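PDB 5ZB9: DNA damage response protein Rtt109, putative from Neosartorya fumigata, which probably catalyses transfer of the acetyl group from acetyl-CoA to lysine side chains of histones, histone H3 among them. Local coordinates for residues A[205-210]-A[215-220]; A[171-176]-A[233-238]; A[302-307]-A[314-319]. All coordinates share one frame; numbering follows the deposited sequence.

From the N terminus, helix 162-177 supplies the first half of interaction 2, and that contact closes only when the chain reaches 233-238. Nested inside this long loop, interaction 1 joins 205-210 to 215-220 across a four-residue connection. Interaction 3 follows in series, closing the chain between 302-307 and 314-319. All three reach one mixed sheet: strand 202-208 of interaction 1 lies between strand 235-236 of interaction 2 and strand 317-324 of interaction 3. Backbone pairing, such as Ile208 O with Phe318 N, joins interactions 1 and 3. Leu319 of interaction 3 packs on both Ile173 and Trp235 of interaction 2.

Interaction 1 of 3, residues A[205-210]-A[215-220]; sequences AFLIVP and FETRGF
Leu207 and Val209 pack against Thr217 and Phe220 in a buried, mainly apolar contact within a beta-alpha-beta unit, where strand 202-208 ends and the short, weakly bonded helix 214-218 turns back over it. The two strand-side residues, two apart in sequence, both direct their side chains at segment 215-220. Leu207 reaches across with one methyl: with CG anti to the backbone N (chi1 175°), its CD2 lies 3.6 Å from Phe220 CB, the two side chains meeting at about a right angle. The same Leu207 CD2 is 4.0 Å from Thr217 CG2. Further along, Val209 and Phe220 extend toward each other from opposite directions, and Val209 CG2 comes in obliquely to the ring, 3.8 Å from Phe220 CE2.

Beside these methyls runs a polar bridge. A water accepts from Val209 N at 2.8 Å and donates to Thr217 OG1, also at 2.8 Å. Since Thr217 OG1 is hydrogen-bonded to Asp213 O as well, the hydroxyl is gripped by two partners while the methyl of the same residue faces Leu207. The first backbone N-H past the strand thus finds its acceptor in a single water that Thr217 holds.

Around this contact, Phe220 lies against Arg163, Ile166 and Lys167 of helix 162-177, Leu207 touches Leu319 of strand 317-324, and Thr217 borders Asn237 just past strand 235-236.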
loop_
_atom_site.group_PDB
_atom_site.type_symbol
_atom_site.label_atom_id
_atom_site.label_comp_id
_atom_site.label_asym_id
_atom_site.label_seq_id
_atom_site.Cartn_x
_atom_site.Cartn_y
_atom_site.Cartn_z
ATOM N N ALA A 205 -11.495 0.193 8.038
ATOM C CA ALA A 205 -11.067 -0.118 6.676
ATOM C C ALA A 205 -12.152 0.275 5.683
ATOM O O ALA A 205 -13.339 0.002 5.906
ATOM C CB ALA A 205 -10.731 -1.596 6.546
ATOM N N PHE A 206 -11.745 0.920 4.594
ATOM C CA PHE A 206 -12.679 1.391 3.567
ATOM C C PHE A 206 -12.377 0.734 2.228
ATOM O O PHE A 206 -11.216 0.659 1.811
ATOM C CB PHE A 206 -12.612 2.917 3.427
ATOM C CG PHE A 206 -12.955 3.668 4.693
ATOM C CD1 PHE A 206 -11.992 3.890 5.669
ATOM C CD2 PHE A 206 -14.239 4.157 4.901
ATOM C CE1 PHE A 206 -12.305 4.577 6.826
ATOM C CE2 PHE A 206 -14.564 4.851 6.064
ATOM C CZ PHE A 206 -13.598 5.063 7.028
ATOM N N LEU A 207 -13.421 0.253 1.560
ATOM C CA LEU A 207 -13.256 -0.428 0.289
ATOM C C LEU A 207 -14.255 0.073 -0.735
ATOM O O LEU A 207 -15.443 0.191 -0.447
ATOM C CB LEU A 207 -13.406 -1.941 0.460
ATOM C CG LEU A 207 -13.359 -2.719 -0.860
ATOM C CD1 LEU A 207 -11.956 -2.686 -1.455
ATOM C CD2 LEU A 207 -13.878 -4.156 -0.718
ATOM N N ILE A 208 -13.765 0.373 -1.932
ATOM C CA ILE A 208 -14.629 0.709 -3.052
ATOM C C ILE A 208 -14.255 -0.119 -4.280
ATOM O O ILE A 208 -13.094 -0.169 -4.681
ATOM C CB ILE A 208 -14.554 2.203 -3.400
ATOM C CG1 ILE A 208 -15.369 3.020 -2.397
ATOM C CG2 ILE A 208 -15.092 2.456 -4.802
ATOM C CD1 ILE A 208 -15.462 4.488 -2.778
ATOM N N VAL A 209 -15.246 -0.779 -4.858
ATOM C CA VAL A 209 -15.063 -1.512 -6.097
ATOM C C VAL A 209 -16.058 -0.988 -7.113
ATOM O O VAL A 209 -17.191 -1.455 -7.159
ATOM C CB VAL A 209 -15.274 -3.022 -5.897
ATOM C CG1 VAL A 209 -14.922 -3.787 -7.166
ATOM C CG2 VAL A 209 -14.457 -3.516 -4.716
ATOM N N PRO A 210 -15.644 0.002 -7.916
ATOM C CA PRO A 210 -16.538 0.647 -8.891
ATOM C C PRO A 210 -17.220 -0.381 -9.787
ATOM O O PRO A 210 -16.539 -1.256 -10.329
ATOM C CB PRO A 210 -15.597 1.547 -9.701
ATOM C CG PRO A 210 -14.416 1.767 -8.804
ATOM C CD PRO A 210 -14.258 0.491 -8.024
ATOM N N PHE A 215 -24.154 -4.115 -1.743
ATOM C CA PHE A 215 -24.369 -5.502 -1.321
ATOM C C PHE A 215 -23.293 -6.427 -1.876
ATOM O O PHE A 215 -22.694 -7.199 -1.128
ATOM C CB PHE A 215 -25.770 -5.974 -1.726
ATOM C CG PHE A 215 -26.839 -5.018 -1.320
ATOM C CD1 PHE A 215 -27.265 -4.962 -0.001
ATOM C CD2 PHE A 215 -27.368 -4.119 -2.235
ATOM C CE1 PHE A 215 -28.227 -4.046 0.392
ATOM C CE2 PHE A 215 -28.335 -3.199 -1.850
ATOM C CZ PHE A 215 -28.760 -3.161 -0.533
ATOM N N GLU A 216 -23.022 -6.337 -3.175
ATOM C CA GLU A 216 -21.979 -7.164 -3.769
ATOM C C GLU A 216 -20.591 -6.828 -3.184
ATOM O O GLU A 216 -19.770 -7.717 -2.972
ATOM C CB GLU A 216 -21.978 -7.011 -5.294
ATOM C CG GLU A 216 -20.883 -7.808 -5.990
ATOM C CD GLU A 216 -21.023 -7.841 -7.506
ATOM O OE1 GLU A 216 -21.453 -6.827 -8.107
ATOM O OE2 GLU A 216 -20.688 -8.891 -8.098
ATOM N N THR A 217 -20.343 -5.552 -2.906
ATOM C CA THR A 217 -19.062 -5.123 -2.337
ATOM C C THR A 217 -18.782 -5.766 -0.980
ATOM O O THR A 217 -17.631 -6.038 -0.652
ATOM C CB THR A 217 -19.009 -3.590 -2.187
ATOM O OG1 THR A 217 -19.197 -2.980 -3.469
ATOM C CG2 THR A 217 -17.684 -3.144 -1.629
ATOM N N ARG A 218 -19.825 -6.021 -0.190
ATOM C CA ARG A 218 -19.634 -6.686 1.103
ATOM C C ARG A 218 -19.142 -8.120 0.904
ATOM O O ARG A 218 -18.570 -8.726 1.814
ATOM C CB ARG A 218 -20.924 -6.679 1.931
ATOM C CG ARG A 218 -21.352 -5.293 2.395
ATOM C CD ARG A 218 -22.668 -5.326 3.173
ATOM N NE ARG A 218 -22.528 -5.978 4.474
ATOM C CZ ARG A 218 -22.937 -7.215 4.743
ATOM N NH1 ARG A 218 -23.530 -7.941 3.803
ATOM N NH2 ARG A 218 -22.762 -7.725 5.955
ATOM N N GLY A 219 -19.345 -8.657 -0.295
ATOM C CA GLY A 219 -18.821 -9.970 -0.622
ATOM C C GLY A 219 -17.305 -10.018 -0.556
ATOM O O GLY A 219 -16.718 -11.089 -0.428
ATOM N N PHE A 220 -16.659 -8.858 -0.641
ATOM C CA PHE A 220 -15.205 -8.819 -0.620
ATOM C C PHE A 220 -14.665 -8.746 0.806
ATOM O O PHE A 220 -13.495 -9.050 1.040
ATOM C CB PHE A 220 -14.682 -7.635 -1.437
ATOM C CG PHE A 220 -15.019 -7.710 -2.898
ATOM C CD1 PHE A 220 -14.448 -8.683 -3.707
ATOM C CD2 PHE A 220 -15.902 -6.804 -3.467
ATOM C CE1 PHE A 220 -14.762 -8.761 -5.058
ATOM C CE2 PHE A 220 -16.221 -6.876 -4.816
ATOM C CZ PHE A 220 -15.649 -7.861 -5.612
HETATM O O HOH W 1 -17.950 -0.607 -4.257
#

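Interaction 2 of 3, residues A[171-176]-A[233-238]; sequences RVIDPI and PRWLNS
A chi1 of -160° sets Asp174 CG opposite its backbone N and turns the carboxylate to the indole N-H of Trp235, whose own CG lies anti to the carbonyl carbon and carries the ring from strand 235-236 to the helix. The ring's nitrogen edge and six-membered end therefore arrive together, one at a polar and the other at an apolar side chain of the same helical turn.

Trp235 NE1 donates to Asp174 OD1 over 2.9 Å, and the bond is nearly straight, with an N-H...O angle of 165°. Seen from the indole, the oxygen sits at the edge and in the ring plane, just where the N-H points. From the acid the approach is less regular, since the donor lies above the carboxylate plane, 38° out of it. Farther round the indole, at its six-membered ring, Ile173 lays its CG2 methyl 3.9 Å from Trp235 CH2, an oblique approach. Leu319 packs on both the CG1 branch of Ile173 and the Trp235 ring. Helix 162-177, kinked at Pro175, is in this way joined to the sheet through the indole and Leu319 of strand 317-324. Arg171, which binds CoA in another crystal structure of this protein, lies in the preceding turn and points away from Trp235; no CoA is bound in this model.

Asp174 has further partners. OD1 takes both the indole N-H and Arg178 NE, the latter in a salt bridge, and OD2 is hydrogen-bonded to Thr224 OG1, so the buried carboxylate has three partners. The arginine probably compensates its charge, and the N-H bond together with the Ile173 contact would limit rotation of the indole.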
loop_
_atom_site.group_PDB
_atom_site.type_symbol
_atom_site.label_atom_id
_atom_site.label_comp_id
_atom_site.label_asym_id
_atom_site.label_seq_id
_atom_site.Cartn_x
_atom_site.Cartn_y
_atom_site.Cartn_z
ATOM N N ARG A 171 -7.866 -9.591 3.321
ATOM C CA ARG A 171 -7.433 -10.530 4.351
ATOM C C ARG A 171 -6.047 -10.162 4.876
ATOM O O ARG A 171 -5.706 -10.459 6.010
ATOM C CB ARG A 171 -7.444 -11.966 3.817
ATOM C CG ARG A 171 -8.843 -12.564 3.642
ATOM C CD ARG A 171 -8.773 -14.045 3.279
ATOM N NE ARG A 171 -8.122 -14.253 1.988
ATOM C CZ ARG A 171 -8.767 -14.494 0.850
ATOM N NH1 ARG A 171 -8.085 -14.656 -0.273
ATOM N NH2 ARG A 171 -10.092 -14.577 0.841
ATOM N N VAL A 172 -5.248 -9.504 4.045
ATOM C CA VAL A 172 -3.947 -9.006 4.480
ATOM C C VAL A 172 -4.133 -7.868 5.480
ATOM O O VAL A 172 -3.464 -7.793 6.515
ATOM C CB VAL A 172 -3.106 -8.494 3.291
ATOM C CG1 VAL A 172 -1.910 -7.692 3.781
ATOM C CG2 VAL A 172 -2.670 -9.650 2.393
ATOM N N ILE A 173 -5.060 -6.980 5.145
ATOM C CA ILE A 173 -5.343 -5.784 5.924
ATOM C C ILE A 173 -6.100 -6.082 7.232
ATOM O O ILE A 173 -5.852 -5.442 8.254
ATOM C CB ILE A 173 -6.137 -4.779 5.039
ATOM C CG1 ILE A 173 -5.188 -4.167 4.008
ATOM C CG2 ILE A 173 -6.832 -3.693 5.860
ATOM C CD1 ILE A 173 -3.943 -3.585 4.619
ATOM N N ASP A 174 -6.996 -7.068 7.202
ATOM C CA ASP A 174 -7.899 -7.330 8.333
ATOM C C ASP A 174 -7.196 -7.448 9.702
ATOM O O ASP A 174 -7.623 -6.802 10.655
ATOM C CB ASP A 174 -8.736 -8.590 8.063
ATOM C CG ASP A 174 -9.991 -8.661 8.925
ATOM O OD1 ASP A 174 -10.668 -7.628 9.093
ATOM O OD2 ASP A 174 -10.309 -9.752 9.435
ATOM N N PRO A 175 -6.115 -8.251 9.812
ATOM C CA PRO A 175 -5.485 -8.351 11.138
ATOM C C PRO A 175 -4.788 -7.067 11.581
ATOM O O PRO A 175 -4.681 -6.813 12.784
ATOM C CB PRO A 175 -4.464 -9.479 10.961
ATOM C CG PRO A 175 -4.924 -10.233 9.775
ATOM C CD PRO A 175 -5.510 -9.203 8.865
ATOM N N ILE A 176 -4.312 -6.270 10.633
ATOM C CA ILE A 176 -3.738 -4.980 10.989
ATOM C C ILE A 176 -4.833 -4.102 11.556
ATOM O O ILE A 176 -4.680 -3.506 12.624
ATOM C CB ILE A 176 -3.103 -4.273 9.793
ATOM C CG1 ILE A 176 -2.102 -5.192 9.107
ATOM C CG2 ILE A 176 -2.432 -2.987 10.238
ATOM C CD1 ILE A 176 -1.352 -4.526 7.981
ATOM N N PRO A 233 -18.898 -0.810 12.724
ATOM C CA PRO A 233 -18.341 -1.644 11.651
ATOM C C PRO A 233 -16.856 -1.362 11.444
ATOM O O PRO A 233 -16.395 -0.239 11.679
ATOM C CB PRO A 233 -19.166 -1.242 10.420
ATOM C CG PRO A 233 -19.608 0.166 10.713
ATOM C CD PRO A 233 -19.790 0.246 12.208
ATOM N N ARG A 234 -16.110 -2.384 11.042
ATOM C CA ARG A 234 -14.687 -2.220 10.787
ATOM C C ARG A 234 -14.424 -2.133 9.279
ATOM O O ARG A 234 -13.378 -1.639 8.856
ATOM C CB ARG A 234 -13.894 -3.367 11.411
ATOM C CG ARG A 234 -14.284 -3.721 12.851
ATOM C CD ARG A 234 -14.174 -2.537 13.814
ATOM N NE ARG A 234 -12.886 -1.844 13.758
ATOM C CZ ARG A 234 -11.787 -2.265 14.372
ATOM N NH1 ARG A 234 -11.816 -3.381 15.074
ATOM N NH2 ARG A 234 -10.659 -1.578 14.279
ATOM N N TRP A 235 -15.375 -2.618 8.477
ATOM C CA TRP A 235 -15.312 -2.484 7.020
ATOM C C TRP A 235 -16.480 -1.657 6.496
ATOM O O TRP A 235 -17.639 -1.919 6.818
ATOM C CB TRP A 235 -15.291 -3.857 6.345
ATOM C CG TRP A 235 -13.999 -4.570 6.583
ATOM C CD1 TRP A 235 -13.683 -5.356 7.649
ATOM C CD2 TRP A 235 -12.831 -4.531 5.752
ATOM N NE1 TRP A 235 -12.395 -5.819 7.532
ATOM C CE2 TRP A 235 -11.853 -5.330 6.375
ATOM C CE3 TRP A 235 -12.524 -3.906 4.540
ATOM C CZ2 TRP A 235 -10.585 -5.522 5.826
ATOM C CZ3 TRP A 235 -11.259 -4.097 3.994
ATOM C CH2 TRP A 235 -10.308 -4.896 4.638
ATOM N N LEU A 236 -16.165 -0.652 5.690
ATOM C CA LEU A 236 -17.182 0.224 5.126
ATOM C C LEU A 236 -17.002 0.323 3.628
ATOM O O LEU A 236 -15.878 0.426 3.141
ATOM C CB LEU A 236 -17.111 1.614 5.749
ATOM C CG LEU A 236 -17.600 1.749 7.185
ATOM C CD1 LEU A 236 -17.376 3.157 7.687
ATOM C CD2 LEU A 236 -19.061 1.389 7.253
ATOM N N ASN A 237 -18.114 0.298 2.900
ATOM C CA ASN A 237 -18.088 0.494 1.459
ATOM C C ASN A 237 -18.190 1.976 1.112
ATOM O O ASN A 237 -19.220 2.436 0.640
ATOM C CB ASN A 237 -19.221 -0.298 0.793
ATOM C CG ASN A 237 -19.277 -0.105 -0.721
ATOM O OD1 ASN A 237 -20.350 -0.177 -1.321
ATOM N ND2 ASN A 237 -18.127 0.152 -1.341
ATOM N N SER A 238 -17.120 2.723 1.348
ATOM C CA SER A 238 -17.091 4.128 0.953
ATOM C C SER A 238 -15.672 4.684 0.926
ATOM O O SER A 238 -14.713 3.985 1.238
ATOM C CB SER A 238 -17.966 4.967 1.893
ATOM O OG SER A 238 -17.632 4.722 3.246
#

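Interaction 3 of 3, residues A[302-307]-A[314-319]; sequences EMMSFR and RLVGFL
Met304, in helix 297-304, sends its side chain toward Val316 and, in strand 317-324, Phe318. From CB, which points at segment 314-319, the chain leaves with an unusual first torsion (chi1 -110°), close to eclipsed, and then turns about both the CB-CG and CG-SD bonds. CB, CG and SD act as the arm, and the terminal methyl does the touching. CE comes in at the edge of the Phe318 ring, near its plane, 3.6 Å from Phe318 CZ and 3.8 Å from Phe318 CE2, and this Met304 CE lies 4.4 Å from Val316 CG1.

Met304 begins a type I beta turn that runs to Arg307. Just before it, Glu302 O accepts from Ser305 N at 3.2 Å. Phe318 belongs to strand 317-324, which pairs antiparallel with both 133-140 and 202-208. Val316, two residues earlier, lays its CG2 over one face of the Phe318 ring, 3.6 Å above the plane and offset toward the rim. Met304 also touches Phe267 of helix 266-272 and Cys310 of the connecting loop.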
loop_
_atom_site.group_PDB
_atom_site.type_symbol
_atom_site.label_atom_id
_atom_site.label_comp_id
_atom_site.label_asym_id
_atom_site.label_seq_id
_atom_site.Cartn_x
_atom_site.Cartn_y
_atom_site.Cartn_z
ATOM N N GLU A 302 -18.628 6.799 -10.111
ATOM C CA GLU A 302 -19.554 6.192 -11.054
ATOM C C GLU A 302 -18.892 6.026 -12.405
ATOM O O GLU A 302 -18.972 4.965 -13.020
ATOM C CB GLU A 302 -20.822 7.020 -11.206
ATOM C CG GLU A 302 -21.871 6.313 -12.051
ATOM C CD GLU A 302 -22.907 7.260 -12.641
ATOM O OE1 GLU A 302 -22.940 8.452 -12.238
ATOM O OE2 GLU A 302 -23.678 6.807 -13.522
ATOM N N MET A 303 -18.223 7.073 -12.866
ATOM C CA MET A 303 -17.610 7.026 -14.188
ATOM C C MET A 303 -16.341 6.169 -14.203
ATOM O O MET A 303 -15.910 5.718 -15.265
ATOM C CB MET A 303 -17.315 8.443 -14.683
ATOM C CG MET A 303 -18.572 9.265 -14.963
ATOM S SD MET A 303 -19.609 8.544 -16.267
ATOM C CE MET A 303 -20.963 7.891 -15.303
ATOM N N MET A 304 -15.747 5.939 -13.030
ATOM C CA MET A 304 -14.624 5.006 -12.935
ATOM C C MET A 304 -15.051 3.640 -13.437
ATOM O O MET A 304 -14.293 2.961 -14.122
ATOM C CB MET A 304 -14.105 4.887 -11.498
ATOM C CG MET A 304 -12.728 5.506 -11.262
ATOM S SD MET A 304 -11.418 4.885 -12.337
ATOM C CE MET A 304 -11.112 3.268 -11.645
ATOM N N SER A 305 -16.282 3.253 -13.110
ATOM C CA SER A 305 -16.796 1.937 -13.472
ATOM C C SER A 305 -16.916 1.704 -14.974
ATOM O O SER A 305 -17.181 0.578 -15.392
ATOM C CB SER A 305 -18.161 1.709 -12.834
ATOM O OG SER A 305 -19.143 2.471 -13.498
ATOM N N PHE A 306 -16.734 2.752 -15.782
ATOM C CA PHE A 306 -16.801 2.611 -17.239
ATOM C C PHE A 306 -15.430 2.660 -17.899
ATOM O O PHE A 306 -15.308 2.492 -19.108
ATOM C CB PHE A 306 -17.708 3.686 -17.841
ATOM C CG PHE A 306 -19.139 3.560 -17.413
ATOM C CD1 PHE A 306 -19.644 4.355 -16.399
ATOM C CD2 PHE A 306 -19.968 2.620 -18.002
ATOM C CE1 PHE A 306 -20.955 4.233 -15.994
ATOM C CE2 PHE A 306 -21.281 2.489 -17.601
ATOM C CZ PHE A 306 -21.776 3.297 -16.595
ATOM N N ARG A 307 -14.403 2.891 -17.097
ATOM C CA ARG A 307 -13.038 2.863 -17.578
ATOM C C ARG A 307 -12.638 1.434 -17.920
ATOM O O ARG A 307 -13.276 0.492 -17.483
ATOM C CB ARG A 307 -12.097 3.449 -16.528
ATOM C CG ARG A 307 -12.431 4.879 -16.150
ATOM C CD ARG A 307 -11.941 5.833 -17.212
ATOM N NE ARG A 307 -10.487 5.881 -17.258
ATOM C CZ ARG A 307 -9.800 6.676 -18.065
ATOM N NH1 ARG A 307 -10.449 7.483 -18.897
ATOM N NH2 ARG A 307 -8.470 6.664 -18.047
ATOM N N ARG A 314 -13.408 -6.845 -16.151
ATOM C CA ARG A 314 -12.321 -6.443 -15.259
ATOM C C ARG A 314 -12.842 -5.690 -14.026
ATOM O O ARG A 314 -13.817 -4.947 -14.105
ATOM C CB ARG A 314 -11.303 -5.574 -16.004
ATOM C CG ARG A 314 -10.632 -6.249 -17.195
ATOM C CD ARG A 314 -10.008 -7.591 -16.821
ATOM N NE ARG A 314 -9.132 -7.501 -15.658
ATOM C CZ ARG A 314 -7.827 -7.253 -15.714
ATOM N NH1 ARG A 314 -7.234 -7.068 -16.886
ATOM N NH2 ARG A 314 -7.115 -7.185 -14.593
ATOM N N LEU A 315 -12.196 -5.895 -12.884
ATOM C CA LEU A 315 -12.490 -5.093 -11.700
ATOM C C LEU A 315 -11.199 -4.616 -11.046
ATOM O O LEU A 315 -10.148 -5.239 -11.193
ATOM C CB LEU A 315 -13.315 -5.883 -10.680
ATOM C CG LEU A 315 -14.744 -6.303 -11.034
ATOM C CD1 LEU A 315 -15.330 -7.180 -9.935
ATOM C CD2 LEU A 315 -15.626 -5.082 -11.284
ATOM N N VAL A 316 -11.282 -3.493 -10.343
ATOM C CA VAL A 316 -10.214 -3.082 -9.447
ATOM C C VAL A 316 -10.848 -2.627 -8.139
ATOM O O VAL A 316 -11.906 -1.997 -8.130
ATOM C CB VAL A 316 -9.323 -1.967 -10.065
ATOM C CG1 VAL A 316 -10.157 -0.968 -10.822
ATOM C CG2 VAL A 316 -8.497 -1.272 -9.004
ATOM N N GLY A 317 -10.232 -2.998 -7.028
ATOM C CA GLY A 317 -10.697 -2.536 -5.737
ATOM C C GLY A 317 -9.738 -1.504 -5.173
ATOM O O GLY A 317 -8.519 -1.639 -5.307
ATOM N N PHE A 318 -10.281 -0.471 -4.545
ATOM C CA PHE A 318 -9.456 0.524 -3.886
ATOM C C PHE A 318 -9.652 0.432 -2.389
ATOM O O PHE A 318 -10.775 0.459 -1.892
ATOM C CB PHE A 318 -9.785 1.923 -4.398
ATOM C CG PHE A 318 -9.653 2.057 -5.883
ATOM C CD1 PHE A 318 -8.412 2.228 -6.465
ATOM C CD2 PHE A 318 -10.767 1.989 -6.701
ATOM C CE1 PHE A 318 -8.278 2.337 -7.833
ATOM C CE2 PHE A 318 -10.639 2.105 -8.078
ATOM C CZ PHE A 318 -9.387 2.279 -8.643
ATOM N N LEU A 319 -8.544 0.317 -1.671
ATOM C CA LEU A 319 -8.586 0.075 -0.242
ATOM C C LEU A 319 -7.862 1.165 0.561
ATOM O O LEU A 319 -6.740 1.554 0.232
ATOM C CB LEU A 319 -7.981 -1.290 0.047
ATOM C CG LEU A 319 -8.123 -1.826 1.459
ATOM C CD1 LEU A 319 -9.588 -2.043 1.728
ATOM C CD2 LEU A 319 -7.398 -3.135 1.573
#